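Local atomic coordinates of response regulator (Vibrio cholerae O1 biovar El Tor, PDB entry 7KPO), a protein that probably binds DNA through this domain of the sensor histidine kinase ChiS, consistent with a role in gene regulation. Residues 32-35 / 39-42. Residues are numbered along the deposited sequence; the frame is centred on the assembly and turned at random.
Sequences FTFA and GLWR. With FMT (formic acid), chain H.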
ATOM      1  N   PHE A  32       1.541 -16.552 -14.432  1.00 15.83           N
ATOM      2  CA  PHE A  32       0.562 -17.660 -14.365  1.00 15.31           C
ATOM      3  C   PHE A  32       0.053 -17.806 -12.932  1.00 15.09           C
ATOM      4  O   PHE A  32      -1.190 -17.959 -12.777  1.00 20.69           O
ATOM      5  CB  PHE A  32       1.181 -18.979 -14.824  1.00 17.28           C
ATOM      6  CG  PHE A  32       0.290 -20.169 -14.591  1.00 19.76           C
ATOM      7  CD1 PHE A  32       0.281 -20.820 -13.367  1.00 22.98           C
ATOM      8  CD2 PHE A  32      -0.561 -20.617 -15.586  1.00 24.39           C
ATOM      9  CE1 PHE A  32      -0.554 -21.903 -13.147  1.00 24.64           C
ATOM     10  CE2 PHE A  32      -1.388 -21.708 -15.367  1.00 27.51           C
ATOM     11  CZ  PHE A  32      -1.382 -22.349 -14.149  1.00 28.40           C
ATOM     12  N   THR A  33       0.979 -17.794 -11.956  1.00 15.77           N
ATOM     13  CA  THR A  33       0.665 -17.972 -10.513  1.00 15.34           C
ATOM     14  C   THR A  33      -0.181 -16.799 -10.013  1.00 14.35           C
ATOM     15  O   THR A  33      -1.083 -17.033  -9.191  1.00 14.82           O
ATOM     16  CB  THR A  33       1.939 -18.179  -9.693  1.00 15.94           C
ATOM     17  OG1 THR A  33       2.494 -19.405 -10.167  1.00 18.14           O
ATOM     18  CG2 THR A  33       1.678 -18.258  -8.206  1.00 16.07           C
ATOM     19  N   PHE A  34       0.134 -15.580 -10.435  1.00 14.26           N
ATOM     20  CA  PHE A  34      -0.733 -14.448 -10.036  1.00 13.37           C
ATOM     21  C   PHE A  34      -2.182 -14.749 -10.451  1.00 13.00           C
ATOM     22  O   PHE A  34      -3.096 -14.590  -9.626  1.00 13.75           O
ATOM     23  CB  PHE A  34      -0.250 -13.138 -10.658  1.00 13.17           C
ATOM     24  CG  PHE A  34      -1.366 -12.138 -10.769  1.00 12.25           C
ATOM     25  CD1 PHE A  34      -1.936 -11.581  -9.637  1.00 12.67           C
ATOM     26  CD2 PHE A  34      -1.899 -11.823 -12.005  1.00 12.35           C
ATOM     27  CE1 PHE A  34      -3.005 -10.708  -9.744  1.00 13.04           C
ATOM     28  CE2 PHE A  34      -2.962 -10.944 -12.111  1.00 12.37           C
ATOM     29  CZ  PHE A  34      -3.510 -10.387 -10.981  1.00 13.20           C
ATOM     30  N   ALA A  35      -2.380 -15.179 -11.698  1.00 13.39           N
ATOM     31  CA  ALA A  35      -3.744 -15.447 -12.219  1.00 12.73           C
ATOM     32  C   ALA A  35      -4.396 -16.597 -11.463  1.00 13.65           C
ATOM     33  O   ALA A  35      -5.546 -16.471 -11.041  1.00 14.32           O
ATOM     34  CB  ALA A  35      -3.659 -15.790 -13.703  1.00 13.54           C
ATOM     35  N   GLY A  39      -7.270 -15.944  -8.790  1.00 13.34           N
ATOM     36  CA  GLY A  39      -8.541 -16.318  -9.434  1.00 13.65           C
ATOM     37  C   GLY A  39      -9.088 -15.183 -10.291  1.00 13.63           C
ATOM     38  O   GLY A  39     -10.221 -15.300 -10.774  1.00 15.03           O
ATOM     39  N   LEU A  40      -8.296 -14.138 -10.529  1.00 11.78           N
ATOM     40  CA  LEU A  40      -8.830 -12.969 -11.280  1.00 12.25           C
ATOM     41  C   LEU A  40      -8.787 -13.184 -12.794  1.00 11.93           C
ATOM     42  O   LEU A  40      -9.519 -12.460 -13.491  1.00 13.38           O
ATOM     43  CB  LEU A  40      -8.033 -11.723 -10.885  1.00 11.93           C
ATOM     44  CG  LEU A  40      -8.275 -11.236  -9.460  1.00 12.84           C
ATOM     45  CD1 LEU A  40      -7.270 -10.166  -9.085  1.00 13.24           C
ATOM     46  CD2 LEU A  40      -9.695 -10.715  -9.295  1.00 15.42           C
ATOM     47  N   TRP A  41      -7.960 -14.112 -13.274  1.00 12.21           N
ATOM     48  CA  TRP A  41      -7.821 -14.348 -14.732  1.00 12.72           C
ATOM     49  C   TRP A  41      -7.802 -15.843 -14.985  1.00 13.61           C
ATOM     50  O   TRP A  41      -7.219 -16.579 -14.173  1.00 15.18           O
ATOM     51  CB  TRP A  41      -6.551 -13.686 -15.272  1.00 12.50           C
ATOM     52  CG  TRP A  41      -6.482 -12.218 -15.000  1.00 12.11           C
ATOM     53  CD1 TRP A  41      -5.935 -11.617 -13.907  1.00 11.56           C
ATOM     54  CD2 TRP A  41      -6.989 -11.162 -15.837  1.00 12.40           C
ATOM     55  NE1 TRP A  41      -6.062 -10.259 -14.002  1.00 11.65           N
ATOM     56  CE2 TRP A  41      -6.704  -9.952 -15.174  1.00 11.71           C
ATOM     57  CE3 TRP A  41      -7.658 -11.123 -17.065  1.00 13.27           C
ATOM     58  CZ2 TRP A  41      -7.051  -8.717 -15.710  1.00 13.06           C
ATOM     59  CZ3 TRP A  41      -8.003  -9.898 -17.593  1.00 14.51           C
ATOM     60  CH2 TRP A  41      -7.704  -8.712 -16.920  1.00 13.97           C
ATOM     61  N   ARG A  42      -8.399 -16.254 -16.096  1.00 14.35           N
ATOM     62  CA  ARG A  42      -8.505 -17.682 -16.450  1.00 16.55           C
ATOM     63  C   ARG A  42      -7.238 -18.198 -17.126  1.00 15.33           C
ATOM     64  O   ARG A  42      -6.470 -17.429 -17.744  1.00 15.48           O
ATOM     65  CB  ARG A  42      -9.740 -17.934 -17.313  1.00 19.51           C
ATOM     66  CG  ARG A  42     -11.049 -17.765 -16.558  1.00 23.69           C
ATOM     67  CD  ARG A  42     -12.210 -18.343 -17.337  1.00 28.36           C
ATOM     68  NE  ARG A  42     -12.046 -19.782 -17.514  1.00 31.37           N
ATOM     69  CZ  ARG A  42     -12.847 -20.554 -18.244  1.00 32.05           C
ATOM     70  NH1 ARG A  42     -13.877 -20.029 -18.886  1.00 36.05           N
ATOM     71  NH2 ARG A  42     -12.606 -21.851 -18.336  1.00 35.52           N
TER
HETATM   72  C   FMT H1207     -10.581 -14.355 -18.582  1.00 22.02           C
HETATM   73  O1  FMT H1207      -9.507 -14.247 -18.017  1.00 16.02           O
HETATM   74  O2  FMT H1207     -10.798 -15.011 -19.709  1.00 25.74           O
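F34 and W41 meet where helix 31-38 ends and the loop to strand 44-46 begins. Their rings touch rim to rim, CE2 of F34 lying 3.5 Å from CD1 of W41, with the planes inclined at 51° and neither ring over the other's face. The phenyl group reaches the indole because its CG stands anti to the backbone N (chi1 156°). Beside this pair A35, small enough for the backbones to come close, sets its CB 3.9 Å from CB of W41. This is the tight, buried side, where F34 and W41 also pack on helices 2-27 and 70-83; the indole NE1 is satisfied by S76 OG, and Y58 makes an edge-to-face contact with W41.

Toward solvent the contact thins. L40 contributes a looser touch, CD1 at 4.2 Å from CZ of F34. Exposed G39 is the first residue to leave the helix; its positive phi is easily adopted without a side chain. Its N still donates to O of A35 at 2.9 Å, a bent bond (133° at the hydrogen) that closes the last helical turn. Next to W41, the backbone N of R42 donates almost straight to O1 of a formic acid molecule, probably from the crystallisation liquor, at 3.0 Å; Y44 OH and T54 OG1 also hold this ligand. The chemistry thus implies an apolar anchor, with one indole N-H paid for by a serine, joining the end of helix 31-38 and the following loop to helices 2-27 and 70-83.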